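Putative acetyltransferase Ta0821 (Thermoplasma acidophilum DSM 1728, PDB 3C26) probably transfers an acyl group, as expected of the GNAT acetyltransferase family to which it belongs. Local coordinates at residues E18-F22 with R70-T74; D46-D50 with G89-H93; T109-R114 with W262-Y266. All coordinates share one frame; numbering follows the deposited sequence.

How the interactions relate
The three contacts illustrate how a GNAT fold is held together at places far apart in sequence. Interactions 1 and 2 are neighbours, their centres about 10 Å apart, and they meet through the adjacent antiparallel strands 70-79 and 85-92. Thr74 N lies 2.8 Å from Arg91 O there, probably a hydrogen bond, and Phe22 packs against the strand that carries Arg91. A nitrate ion, probably from the crystallisation liquor, belongs to interaction 2. Interaction 3 touches neither, with centres about 22 Å from interaction 1 and about 20 Å from interaction 2. It follows on through helix 101-113, next after strand 85-92, and ties that helix to the C-terminal strand.

Interaction 1 of 3, residues E18-F22 with R70-T74; sequences EIKTF and RPVAT
Phe22 drives its ring into the backbone of 70-74, and here the packing is closest. Its CZ points at Pro71 O, 3.2 Å away near the ring plane, while CE2 comes within 3.4 Å of Ala73 N in an oblique approach. Val72 O sits over one face, toward one side of the ring; on the opposite face Ile19 CA lies 3.8 Å above the ring plane, over its centre. The type I turn from Ile19 to Phe22 brings the ring back over Ile19, with CG beside the backbone N and anti to the carbonyl carbon (chi1 -69°). Deeper in, the Thr74 methyl CG2 lies 3.5 Å from Phe22 CD2 and also meets Ile19, whose CG1 is 3.8 Å away. The hydroxyl of Thr74 is engaged elsewhere, with Gly89 O on the next strand.

Toward solvent the fit becomes looser. Glu18 runs across Pro71 at about a right angle, bringing OE2 to 3.5 Å from Pro71 CD. A water lies very close to Pro71 O, a distance to be taken with caution, and bonds weakly to Glu18 OE2. Arg70 leads its guanidinium away, leaving its NE 5.9 Å from Glu18 OE2, too far for a salt bridge.

No direct hydrogen bond joins the two segments, so cohesion rests on van der Waals packing, of the ring on backbone and of methyl and proline carbons. Pro71 O at the Phe22 edge faces the slightly positive ring hydrogens, a weakly favourable electrostatic match, whereas the opposite charges on the solvent side are likely to add only a diffuse, screened attraction.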
ATOM      1  N   GLU A  18      29.289  -4.239   9.619  1.00 23.82           N
ATOM      2  CA  GLU A  18      28.934  -4.464   8.220  1.00 22.81           C
ATOM      3  C   GLU A  18      27.462  -4.753   8.141  1.00 21.75           C
ATOM      4  O   GLU A  18      26.754  -4.171   7.363  1.00 19.96           O
ATOM      5  CB  GLU A  18      29.767  -5.581   7.599  1.00 23.59           C
ATOM      6  CG  GLU A  18      31.175  -5.097   7.296  1.00 24.75           C
ATOM      7  CD  GLU A  18      32.190  -6.189   7.199  1.00 27.31           C
ATOM      8  OE1 GLU A  18      32.641  -6.711   8.251  1.00 29.69           O
ATOM      9  OE2 GLU A  18      32.594  -6.500   6.066  1.00 31.66           O
ATOM     10  N   ILE A  19      27.020  -5.611   9.045  1.00 22.08           N
ATOM     11  CA  ILE A  19      25.644  -6.044   9.108  1.00 22.47           C
ATOM     12  C   ILE A  19      24.682  -4.861   9.266  1.00 22.69           C
ATOM     13  O   ILE A  19      23.594  -4.841   8.691  1.00 21.12           O
ATOM     14  CB  ILE A  19      25.393  -7.084  10.239  1.00 22.37           C
ATOM     15  CG1 ILE A  19      26.053  -8.434   9.858  1.00 24.25           C
ATOM     16  CG2 ILE A  19      23.888  -7.237  10.449  1.00 21.73           C
ATOM     17  CD1 ILE A  19      26.084  -9.558  10.990  1.00 21.65           C
ATOM     18  N   LYS A  20      25.121  -3.879  10.038  1.00 22.19           N
ATOM     19  CA  LYS A  20      24.293  -2.696  10.325  1.00 22.25           C
ATOM     20  C   LYS A  20      23.990  -1.884   9.099  1.00 22.33           C
ATOM     21  O   LYS A  20      23.044  -1.118   9.116  1.00 21.60           O
ATOM     22  CB  LYS A  20      24.946  -1.741  11.336  1.00 22.79           C
ATOM     23  CG  LYS A  20      24.784  -2.060  12.808  1.00 25.41           C
ATOM     24  CD  LYS A  20      26.009  -1.445  13.486  1.00 28.57           C
ATOM     25  CE  LYS A  20      26.000  -1.416  14.969  1.00 31.55           C
ATOM     26  NZ  LYS A  20      27.375  -0.834  15.451  1.00 30.81           N
ATOM     27  N   THR A  21      24.788  -2.051   8.048  1.00 22.33           N
ATOM     28  CA  THR A  21      24.573  -1.350   6.753  1.00 21.95           C
ATOM     29  C   THR A  21      23.697  -2.117   5.742  1.00 21.66           C
ATOM     30  O   THR A  21      23.333  -1.621   4.668  1.00 20.96           O
ATOM     31  CB  THR A  21      25.886  -1.054   6.067  1.00 23.11           C
ATOM     32  OG1 THR A  21      26.485  -2.291   5.649  1.00 24.32           O
ATOM     33  CG2 THR A  21      26.825  -0.230   7.019  1.00 21.45           C
ATOM     34  N   PHE A  22      23.335  -3.327   6.111  1.00 20.88           N
ATOM     35  CA  PHE A  22      22.484  -4.183   5.258  1.00 21.06           C
ATOM     36  C   PHE A  22      21.007  -3.699   5.307  1.00 21.81           C
ATOM     37  O   PHE A  22      20.550  -3.139   6.320  1.00 19.71           O
ATOM     38  CB  PHE A  22      22.527  -5.647   5.751  1.00 21.15           C
ATOM     39  CG  PHE A  22      23.860  -6.384   5.556  1.00 19.49           C
ATOM     40  CD1 PHE A  22      24.997  -5.745   5.150  1.00 17.37           C
ATOM     41  CD2 PHE A  22      23.956  -7.737   5.862  1.00 18.76           C
ATOM     42  CE1 PHE A  22      26.215  -6.437   5.059  1.00 20.89           C
ATOM     43  CE2 PHE A  22      25.122  -8.414   5.716  1.00 18.34           C
ATOM     44  CZ  PHE A  22      26.271  -7.762   5.334  1.00 19.28           C
ATOM     45  N   ARG A  70      34.085 -11.578   4.161  1.00 27.36           N
ATOM     46  CA  ARG A  70      33.230 -10.396   4.393  1.00 27.21           C
ATOM     47  C   ARG A  70      31.766 -10.755   4.332  1.00 24.70           C
ATOM     48  O   ARG A  70      31.343 -11.360   3.379  1.00 24.10           O
ATOM     49  CB  ARG A  70      33.492  -9.265   3.379  1.00 28.14           C
ATOM     50  CG  ARG A  70      34.797  -8.476   3.562  1.00 33.42           C
ATOM     51  CD  ARG A  70      35.003  -7.482   2.393  1.00 38.43           C
ATOM     52  NE  ARG A  70      35.335  -8.170   1.140  1.00 42.42           N
ATOM     53  CZ  ARG A  70      34.469  -8.446   0.175  1.00 45.04           C
ATOM     54  NH1 ARG A  70      33.185  -8.082   0.278  1.00 47.31           N
ATOM     55  NH2 ARG A  70      34.896  -9.100  -0.893  1.00 45.90           N
ATOM     56  N   PRO A  71      30.990 -10.390   5.357  1.00 22.88           N
ATOM     57  CA  PRO A  71      29.563 -10.712   5.271  1.00 22.34           C
ATOM     58  C   PRO A  71      28.830  -9.885   4.213  1.00 23.02           C
ATOM     59  O   PRO A  71      29.059  -8.677   4.126  1.00 22.33           O
ATOM     60  CB  PRO A  71      29.045 -10.393   6.663  1.00 22.23           C
ATOM     61  CG  PRO A  71      29.997  -9.400   7.220  1.00 22.07           C
ATOM     62  CD  PRO A  71      31.339  -9.734   6.629  1.00 22.82           C
ATOM     63  N   VAL A  72      27.982 -10.543   3.399  1.00 22.17           N
ATOM     64  CA  VAL A  72      27.222  -9.815   2.358  1.00 22.38           C
ATOM     65  C   VAL A  72      25.673  -9.945   2.495  1.00 22.10           C
ATOM     66  O   VAL A  72      24.896  -9.196   1.893  1.00 21.26           O
ATOM     67  CB  VAL A  72      27.717 -10.170   0.891  1.00 21.82           C
ATOM     68  CG1 VAL A  72      29.236  -9.839   0.709  1.00 20.15           C
ATOM     69  CG2 VAL A  72      27.402 -11.632   0.533  1.00 22.12           C
ATOM     70  N   ALA A  73      25.254 -10.885   3.327  1.00 21.88           N
ATOM     71  CA  ALA A  73      23.815 -11.154   3.572  1.00 21.07           C
ATOM     72  C   ALA A  73      23.626 -11.791   4.941  1.00 21.99           C
ATOM     73  O   ALA A  73      24.536 -12.479   5.488  1.00 23.11           O
ATOM     74  CB  ALA A  73      23.231 -12.071   2.512  1.00 20.91           C
ATOM     75  N   THR A  74      22.450 -11.552   5.503  1.00 20.93           N
ATOM     76  CA  THR A  74      22.095 -12.172   6.781  1.00 20.22           C
ATOM     77  C   THR A  74      20.802 -12.925   6.673  1.00 20.69           C
ATOM     78  O   THR A  74      19.943 -12.642   5.820  1.00 20.88           O
ATOM     79  CB  THR A  74      21.898 -11.104   7.913  1.00 20.64           C
ATOM     80  OG1 THR A  74      20.808 -10.207   7.574  1.00 19.80           O
ATOM     81  CG2 THR A  74      23.165 -10.293   8.152  1.00 18.36           C
TER
HETATM   82  O   HOH W   1      30.277  -6.496   3.702  1.00 42.67           O

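Interaction 2 of 3, residues D46-D50 with G89-H93; sequences DDYVD and GLRVH. With NO3 (nitrate ion), chain B.
Arg91 reaches from its strand to helix 45-58 and meets Asp50 end-on, two nitrogens closing on one oxygen. Its NH1 lies 2.7 Å from Asp50 OD1, nearly along the C-O axis, and NH2 lies 2.9 Å from OD1, approaching from above the carboxylate plane. The carboxylate and guanidinium planes stand 84° apart. Another edge of the guanidinium holds a nitrate ion side-on: NE to nitrate O1 is 2.8 Å at 163°, and NH2 to nitrate O2 is 3.0 Å at 170°. NH2 also makes a weak bond, 3.1 Å, to Asp46 O, so its two hydrogens are shared among three acceptors. With its edge so occupied, the guanidinium can hardly turn. Val49 CG1 lies 3.3 Å above the guanidinium plane on one face, while Val49 CG2 touches the nitrate.

The next shell sets these groups in place. The carboxylate of Asp46 stands well out of the guanidinium plane and adds charge attraction alone across a long separation; its OD1 is bonded to Ser24 OG. An extended chain from CG to NE carries the guanidinium away from a backbone that strand 70-79 holds at Thr74, and Phe22 packs on the same side chain. Gly89 has a positive phi, which favours glycine, consistent with the beta bulge known in this strand of GNAT proteins.

Asp46, Asp50 and Arg91 make a salt-bridge network where an anion can lodge, the nitrate probably coming from the crystallisation liquor. Arg91 lies on strand 85-92, which probably leads, as in GNAT proteins, into the loop binding the cofactor's pyrophosphate.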
ATOM      1  N   ASP A  46      10.667  -3.686   9.705  1.00 23.04           N
ATOM      2  CA  ASP A  46      12.039  -3.191   9.490  1.00 23.47           C
ATOM      3  C   ASP A  46      12.584  -2.536  10.727  1.00 22.01           C
ATOM      4  O   ASP A  46      13.760  -2.692  11.049  1.00 20.52           O
ATOM      5  CB  ASP A  46      12.162  -2.210   8.287  1.00 23.73           C
ATOM      6  CG  ASP A  46      12.297  -2.935   6.940  1.00 25.93           C
ATOM      7  OD1 ASP A  46      13.435  -3.248   6.547  1.00 27.13           O
ATOM      8  OD2 ASP A  46      11.276  -3.260   6.297  1.00 28.63           O
ATOM      9  N   ASP A  47      11.721  -1.816  11.423  1.00 20.92           N
ATOM     10  CA  ASP A  47      12.115  -1.111  12.625  1.00 21.84           C
ATOM     11  C   ASP A  47      12.355  -2.104  13.748  1.00 21.35           C
ATOM     12  O   ASP A  47      13.176  -1.867  14.637  1.00 20.85           O
ATOM     13  CB  ASP A  47      11.023  -0.141  13.097  1.00 23.55           C
ATOM     14  CG  ASP A  47      10.710   0.955  12.071  1.00 27.25           C
ATOM     15  OD1 ASP A  47      11.599   1.716  11.662  1.00 30.08           O
ATOM     16  OD2 ASP A  47       9.563   1.013  11.663  1.00 33.69           O
ATOM     17  N   TYR A  48      11.564  -3.172  13.745  1.00 20.00           N
ATOM     18  CA  TYR A  48      11.720  -4.254  14.718  1.00 20.41           C
ATOM     19  C   TYR A  48      13.102  -4.863  14.533  1.00 20.25           C
ATOM     20  O   TYR A  48      13.892  -4.941  15.443  1.00 21.63           O
ATOM     21  CB  TYR A  48      10.672  -5.381  14.551  1.00 20.19           C
ATOM     22  CG  TYR A  48      11.005  -6.592  15.446  1.00 20.13           C
ATOM     23  CD1 TYR A  48      10.886  -6.523  16.832  1.00 22.53           C
ATOM     24  CD2 TYR A  48      11.451  -7.788  14.907  1.00 20.30           C
ATOM     25  CE1 TYR A  48      11.196  -7.606  17.648  1.00 19.63           C
ATOM     26  CE2 TYR A  48      11.747  -8.872  15.703  1.00 18.53           C
ATOM     27  CZ  TYR A  48      11.636  -8.780  17.068  1.00 20.90           C
ATOM     28  OH  TYR A  48      11.932  -9.877  17.847  1.00 23.96           O
ATOM     29  N   VAL A  49      13.354  -5.370  13.345  1.00 21.97           N
ATOM     30  CA  VAL A  49      14.628  -6.048  13.071  1.00 20.74           C
ATOM     31  C   VAL A  49      15.814  -5.076  13.339  1.00 21.72           C
ATOM     32  O   VAL A  49      16.879  -5.465  13.835  1.00 21.95           O
ATOM     33  CB  VAL A  49      14.654  -6.633  11.619  1.00 21.81           C
ATOM     34  CG1 VAL A  49      16.073  -7.240  11.307  1.00 21.16           C
ATOM     35  CG2 VAL A  49      13.527  -7.717  11.367  1.00 17.73           C
ATOM     36  N   ASP A  50      15.624  -3.793  13.051  1.00 21.71           N
ATOM     37  CA  ASP A  50      16.709  -2.840  13.247  1.00 21.72           C
ATOM     38  C   ASP A  50      17.041  -2.833  14.745  1.00 22.59           C
ATOM     39  O   ASP A  50      18.175  -2.691  15.161  1.00 20.13           O
ATOM     40  CB  ASP A  50      16.327  -1.410  12.912  1.00 22.03           C
ATOM     41  CG  ASP A  50      16.351  -1.090  11.460  1.00 22.27           C
ATOM     42  OD1 ASP A  50      16.858  -1.877  10.622  1.00 25.35           O
ATOM     43  OD2 ASP A  50      15.895   0.034  11.190  1.00 24.49           O
ATOM     44  N   GLY A  89      14.685 -11.617   9.105  1.00 20.12           N
ATOM     45  CA  GLY A  89      15.817 -10.732   9.153  1.00 20.09           C
ATOM     46  C   GLY A  89      16.707 -10.918   7.931  1.00 20.63           C
ATOM     47  O   GLY A  89      17.913 -10.780   8.010  1.00 19.90           O
ATOM     48  N   LEU A  90      16.101 -11.293   6.804  1.00 20.63           N
ATOM     49  CA  LEU A  90      16.837 -11.424   5.515  1.00 20.69           C
ATOM     50  C   LEU A  90      17.234 -10.041   4.958  1.00 20.99           C
ATOM     51  O   LEU A  90      16.408  -9.226   4.523  1.00 19.80           O
ATOM     52  CB  LEU A  90      16.049 -12.268   4.465  1.00 20.87           C
ATOM     53  CG  LEU A  90      16.910 -12.917   3.356  1.00 20.70           C
ATOM     54  CD1 LEU A  90      16.082 -13.957   2.545  1.00 21.36           C
ATOM     55  CD2 LEU A  90      17.551 -11.878   2.378  1.00 21.87           C
ATOM     56  N   ARG A  91      18.538  -9.804   5.002  1.00 21.81           N
ATOM     57  CA  ARG A  91      19.143  -8.526   4.578  1.00 21.10           C
ATOM     58  C   ARG A  91      20.391  -8.748   3.772  1.00 21.47           C
ATOM     59  O   ARG A  91      21.090  -9.732   3.920  1.00 21.61           O
ATOM     60  CB  ARG A  91      19.426  -7.635   5.794  1.00 21.08           C
ATOM     61  CG  ARG A  91      18.137  -7.172   6.446  1.00 21.62           C
ATOM     62  CD  ARG A  91      18.367  -6.215   7.611  1.00 21.39           C
ATOM     63  NE  ARG A  91      17.103  -5.743   8.160  1.00 20.95           N
ATOM     64  CZ  ARG A  91      16.973  -4.710   8.990  1.00 18.07           C
ATOM     65  NH1 ARG A  91      18.028  -4.036   9.420  1.00 19.79           N
ATOM     66  NH2 ARG A  91      15.776  -4.307   9.358  1.00 20.74           N
ATOM     67  N   VAL A  92      20.621  -7.814   2.862  1.00 21.33           N
ATOM     68  CA  VAL A  92      21.765  -7.838   1.990  1.00 21.26           C
ATOM     69  C   VAL A  92      22.451  -6.449   2.015  1.00 22.13           C
ATOM     70  O   VAL A  92      21.837  -5.368   2.257  1.00 20.73           O
ATOM     71  CB  VAL A  92      21.393  -8.233   0.524  1.00 21.37           C
ATOM     72  CG1 VAL A  92      20.576  -9.593   0.482  1.00 19.08           C
ATOM     73  CG2 VAL A  92      20.619  -7.092  -0.186  1.00 22.61           C
ATOM     74  N   HIS A  93      23.750  -6.519   1.795  1.00 22.49           N
ATOM     75  CA  HIS A  93      24.536  -5.328   1.609  1.00 24.28           C
ATOM     76  C   HIS A  93      23.946  -4.584   0.388  1.00 24.61           C
ATOM     77  O   HIS A  93      23.554  -5.194  -0.586  1.00 23.30           O
ATOM     78  CB  HIS A  93      25.996  -5.680   1.364  1.00 25.70           C
ATOM     79  CG  HIS A  93      26.830  -4.472   1.085  1.00 30.15           C
ATOM     80  ND1 HIS A  93      26.926  -3.907  -0.169  1.00 31.50           N
ATOM     81  CD2 HIS A  93      27.528  -3.662   1.919  1.00 37.32           C
ATOM     82  CE1 HIS A  93      27.698  -2.837  -0.104  1.00 37.39           C
ATOM     83  NE2 HIS A  93      28.074  -2.662   1.150  1.00 37.55           N
TER
HETATM   84  N   NO3 B 266      13.712  -6.986   7.866  1.00 25.36           N
HETATM   85  O1  NO3 B 266      14.986  -7.468   7.737  1.00 26.16           O
HETATM   86  O2  NO3 B 266      13.509  -5.655   8.020  1.00 27.41           O
HETATM   87  O3  NO3 B 266      12.643  -7.822   7.756  1.00 25.36           O

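Interaction 3 of 3, residues T109-R114 with W262-Y266; sequences TIQFLR and WEYRY
Tyr266, the last residue of the chain, pushes its phenol into a notch beside the last turn of helix 101-113. The hydroxyl donates to Ile110 O, which lies at the ring's edge near its plane; at 2.5 Å from OH to O the bond is very short, a length to be taken with caution. The hollow is lined by Leu113, whose CB is 3.5 Å from Tyr266 OH, and by Arg114, whose CB is 3.8 Å from Tyr266 CE1. Bent at chi3, Arg114 folds back so that Tyr266 CE1 lies over a guanidinium face, the two planes 87° apart.

A second bump comes from the helix. Ile110 CG2 fills the angle between the tyrosines, 3.7 Å from Tyr264 CZ and 3.8 Å from Tyr266 CE1. Tyr264 in turn sets its CE1 3.6 Å above the Tyr266 ring plane, over the centre. With an alanine in place of Tyr266, Ile110 O loses this donor, and a gap would probably open between Leu113, Arg114 and Tyr264.

The strand behind these tyrosines lies between 119-125 and 141-153, the place of the seventh strand in the usual GNAT order. Chemically, the bond uses a carbonyl in the last turn of helix 101-113: Arg114 N bonds to Gln111 O rather than to Ile110 O, which takes a weak bond from Leu113 N and the phenol hydroxyl.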
ATOM      1  N   THR A 109      20.148 -22.088   4.001  1.00 23.16           N
ATOM      2  CA  THR A 109      19.361 -22.247   5.239  1.00 21.97           C
ATOM      3  C   THR A 109      18.488 -23.541   5.223  1.00 22.63           C
ATOM      4  O   THR A 109      18.441 -24.292   6.207  1.00 20.73           O
ATOM      5  CB  THR A 109      18.503 -20.993   5.539  1.00 22.61           C
ATOM      6  OG1 THR A 109      19.368 -19.866   5.727  1.00 21.43           O
ATOM      7  CG2 THR A 109      17.627 -21.154   6.809  1.00 19.65           C
ATOM      8  N   ILE A 110      17.826 -23.840   4.105  1.00 22.56           N
ATOM      9  CA  ILE A 110      16.947 -25.032   4.073  1.00 22.52           C
ATOM     10  C   ILE A 110      17.768 -26.281   4.284  1.00 22.70           C
ATOM     11  O   ILE A 110      17.380 -27.194   5.016  1.00 22.99           O
ATOM     12  CB  ILE A 110      16.111 -25.115   2.765  1.00 22.33           C
ATOM     13  CG1 ILE A 110      15.079 -23.964   2.776  1.00 23.32           C
ATOM     14  CG2 ILE A 110      15.421 -26.496   2.616  1.00 22.64           C
ATOM     15  CD1 ILE A 110      14.593 -23.548   1.421  1.00 19.23           C
ATOM     16  N   GLN A 111      18.939 -26.284   3.678  1.00 24.14           N
ATOM     17  CA  GLN A 111      19.855 -27.426   3.747  1.00 25.09           C
ATOM     18  C   GLN A 111      20.401 -27.585   5.156  1.00 25.02           C
ATOM     19  O   GLN A 111      20.407 -28.673   5.721  1.00 25.29           O
ATOM     20  CB  GLN A 111      20.992 -27.307   2.730  1.00 25.67           C
ATOM     21  CG  GLN A 111      22.088 -28.328   2.985  1.00 30.01           C
ATOM     22  CD  GLN A 111      22.657 -28.959   1.717  1.00 36.61           C
ATOM     23  OE1 GLN A 111      22.304 -28.576   0.604  1.00 42.99           O
ATOM     24  NE2 GLN A 111      23.517 -29.954   1.884  1.00 39.78           N
ATOM     25  N   PHE A 112      20.847 -26.465   5.697  1.00 24.77           N
ATOM     26  CA  PHE A 112      21.362 -26.370   7.060  1.00 24.48           C
ATOM     27  C   PHE A 112      20.382 -26.828   8.145  1.00 23.68           C
ATOM     28  O   PHE A 112      20.810 -27.340   9.187  1.00 23.92           O
ATOM     29  CB  PHE A 112      21.751 -24.917   7.345  1.00 25.43           C
ATOM     30  CG  PHE A 112      22.306 -24.677   8.727  1.00 26.40           C
ATOM     31  CD1 PHE A 112      23.558 -25.124   9.057  1.00 30.27           C
ATOM     32  CD2 PHE A 112      21.604 -23.916   9.659  1.00 29.98           C
ATOM     33  CE1 PHE A 112      24.101 -24.880  10.313  1.00 31.13           C
ATOM     34  CE2 PHE A 112      22.122 -23.695  10.906  1.00 30.88           C
ATOM     35  CZ  PHE A 112      23.376 -24.178  11.237  1.00 30.64           C
ATOM     36  N   LEU A 113      19.078 -26.697   7.897  1.00 22.55           N
ATOM     37  CA  LEU A 113      18.046 -27.018   8.917  1.00 21.72           C
ATOM     38  C   LEU A 113      17.381 -28.369   8.670  1.00 21.88           C
ATOM     39  O   LEU A 113      16.620 -28.853   9.480  1.00 21.60           O
ATOM     40  CB  LEU A 113      17.001 -25.913   9.043  1.00 21.75           C
ATOM     41  CG  LEU A 113      17.504 -24.589   9.619  1.00 22.40           C
ATOM     42  CD1 LEU A 113      16.374 -23.605   9.643  1.00 22.66           C
ATOM     43  CD2 LEU A 113      18.089 -24.788  10.993  1.00 23.29           C
ATOM     44  N   ARG A 114      17.756 -29.003   7.570  1.00 22.20           N
ATOM     45  CA  ARG A 114      17.230 -30.322   7.216  1.00 22.76           C
ATOM     46  C   ARG A 114      17.616 -31.290   8.329  1.00 21.55           C
ATOM     47  O   ARG A 114      18.789 -31.463   8.629  1.00 22.09           O
ATOM     48  CB  ARG A 114      17.801 -30.826   5.864  1.00 23.82           C
ATOM     49  CG  ARG A 114      17.045 -32.068   5.248  1.00 28.96           C
ATOM     50  CD  ARG A 114      17.593 -32.538   3.866  1.00 33.47           C
ATOM     51  NE  ARG A 114      18.097 -31.402   3.047  1.00 40.72           N
ATOM     52  CZ  ARG A 114      17.331 -30.647   2.253  1.00 41.69           C
ATOM     53  NH1 ARG A 114      16.042 -30.899   2.172  1.00 43.06           N
ATOM     54  NH2 ARG A 114      17.840 -29.629   1.556  1.00 43.89           N
ATOM     55  N   TRP A 262       4.177 -17.782   5.825  1.00 19.45           N
ATOM     56  CA  TRP A 262       4.543 -18.922   4.979  1.00 19.45           C
ATOM     57  C   TRP A 262       5.233 -20.044   5.759  1.00 19.34           C
ATOM     58  O   TRP A 262       5.994 -19.811   6.698  1.00 20.20           O
ATOM     59  CB  TRP A 262       5.425 -18.430   3.836  1.00 20.48           C
ATOM     60  CG  TRP A 262       4.669 -17.525   2.893  1.00 22.47           C
ATOM     61  CD1 TRP A 262       4.234 -16.260   3.168  1.00 20.54           C
ATOM     62  CD2 TRP A 262       4.214 -17.822   1.558  1.00 23.90           C
ATOM     63  NE1 TRP A 262       3.557 -15.739   2.087  1.00 22.40           N
ATOM     64  CE2 TRP A 262       3.520 -16.675   1.088  1.00 21.39           C
ATOM     65  CE3 TRP A 262       4.334 -18.929   0.710  1.00 24.59           C
ATOM     66  CZ2 TRP A 262       2.972 -16.604  -0.183  1.00 21.47           C
ATOM     67  CZ3 TRP A 262       3.762 -18.869  -0.558  1.00 22.75           C
ATOM     68  CH2 TRP A 262       3.086 -17.718  -0.996  1.00 22.67           C
ATOM     69  N   GLU A 263       4.921 -21.263   5.363  1.00 19.05           N
ATOM     70  CA  GLU A 263       5.495 -22.449   5.932  1.00 19.47           C
ATOM     71  C   GLU A 263       5.996 -23.458   4.892  1.00 20.07           C
ATOM     72  O   GLU A 263       5.414 -23.683   3.802  1.00 20.38           O
ATOM     73  CB  GLU A 263       4.491 -23.100   6.936  1.00 18.82           C
ATOM     74  CG  GLU A 263       4.967 -24.336   7.653  1.00 20.92           C
ATOM     75  CD  GLU A 263       3.878 -24.880   8.589  1.00 26.46           C
ATOM     76  OE1 GLU A 263       3.563 -24.192   9.569  1.00 28.06           O
ATOM     77  OE2 GLU A 263       3.294 -25.954   8.306  1.00 27.94           O
ATOM     78  N   TYR A 264       7.158 -23.977   5.251  1.00 20.90           N
ATOM     79  CA  TYR A 264       7.913 -25.000   4.537  1.00 20.83           C
ATOM     80  C   TYR A 264       7.957 -26.277   5.413  1.00 22.86           C
ATOM     81  O   TYR A 264       8.242 -26.245   6.626  1.00 21.60           O
ATOM     82  CB  TYR A 264       9.327 -24.530   4.277  1.00 20.39           C
ATOM     83  CG  TYR A 264      10.218 -25.546   3.562  1.00 21.13           C
ATOM     84  CD1 TYR A 264      10.771 -26.632   4.252  1.00 22.49           C
ATOM     85  CD2 TYR A 264      10.462 -25.445   2.189  1.00 19.61           C
ATOM     86  CE1 TYR A 264      11.580 -27.564   3.586  1.00 20.66           C
ATOM     87  CE2 TYR A 264      11.246 -26.361   1.530  1.00 24.58           C
ATOM     88  CZ  TYR A 264      11.812 -27.421   2.240  1.00 24.09           C
ATOM     89  OH  TYR A 264      12.570 -28.350   1.551  1.00 24.06           O
ATOM     90  N   ARG A 265       7.660 -27.399   4.769  1.00 23.34           N
ATOM     91  CA  ARG A 265       7.708 -28.721   5.431  1.00 24.98           C
ATOM     92  C   ARG A 265       8.751 -29.632   4.823  1.00 24.60           C
ATOM     93  O   ARG A 265       8.763 -29.826   3.637  1.00 25.67           O
ATOM     94  CB  ARG A 265       6.378 -29.426   5.257  1.00 25.89           C
ATOM     95  CG  ARG A 265       5.228 -28.785   6.005  1.00 29.85           C
ATOM     96  CD  ARG A 265       5.191 -29.274   7.435  1.00 36.22           C
ATOM     97  NE  ARG A 265       3.842 -29.661   7.873  1.00 38.19           N
ATOM     98  CZ  ARG A 265       3.486 -30.896   8.229  1.00 37.92           C
ATOM     99  NH1 ARG A 265       4.355 -31.903   8.244  1.00 40.12           N
ATOM    100  NH2 ARG A 265       2.252 -31.118   8.620  1.00 37.53           N
ATOM    101  N   TYR A 266       9.601 -30.200   5.652  1.00 23.92           N
ATOM    102  CA  TYR A 266      10.560 -31.202   5.166  1.00 23.31           C
ATOM    103  C   TYR A 266       9.892 -32.532   4.824  1.00 23.78           C
ATOM    104  O   TYR A 266      10.471 -33.327   4.061  1.00 22.58           O
ATOM    105  CB  TYR A 266      11.697 -31.422   6.142  1.00 22.89           C
ATOM    106  CG  TYR A 266      12.647 -30.272   6.174  1.00 22.05           C
ATOM    107  CD1 TYR A 266      13.670 -30.164   5.242  1.00 20.49           C
ATOM    108  CD2 TYR A 266      12.504 -29.273   7.103  1.00 20.69           C
ATOM    109  CE1 TYR A 266      14.515 -29.109   5.259  1.00 19.14           C
ATOM    110  CE2 TYR A 266      13.384 -28.231   7.152  1.00 16.17           C
ATOM    111  CZ  TYR A 266      14.381 -28.149   6.234  1.00 15.17           C
ATOM    112  OH  TYR A 266      15.263 -27.103   6.278  1.00 17.56           O
ATOM    113  OXT TYR A 266       8.779 -32.837   5.292  1.00 24.46           O
TER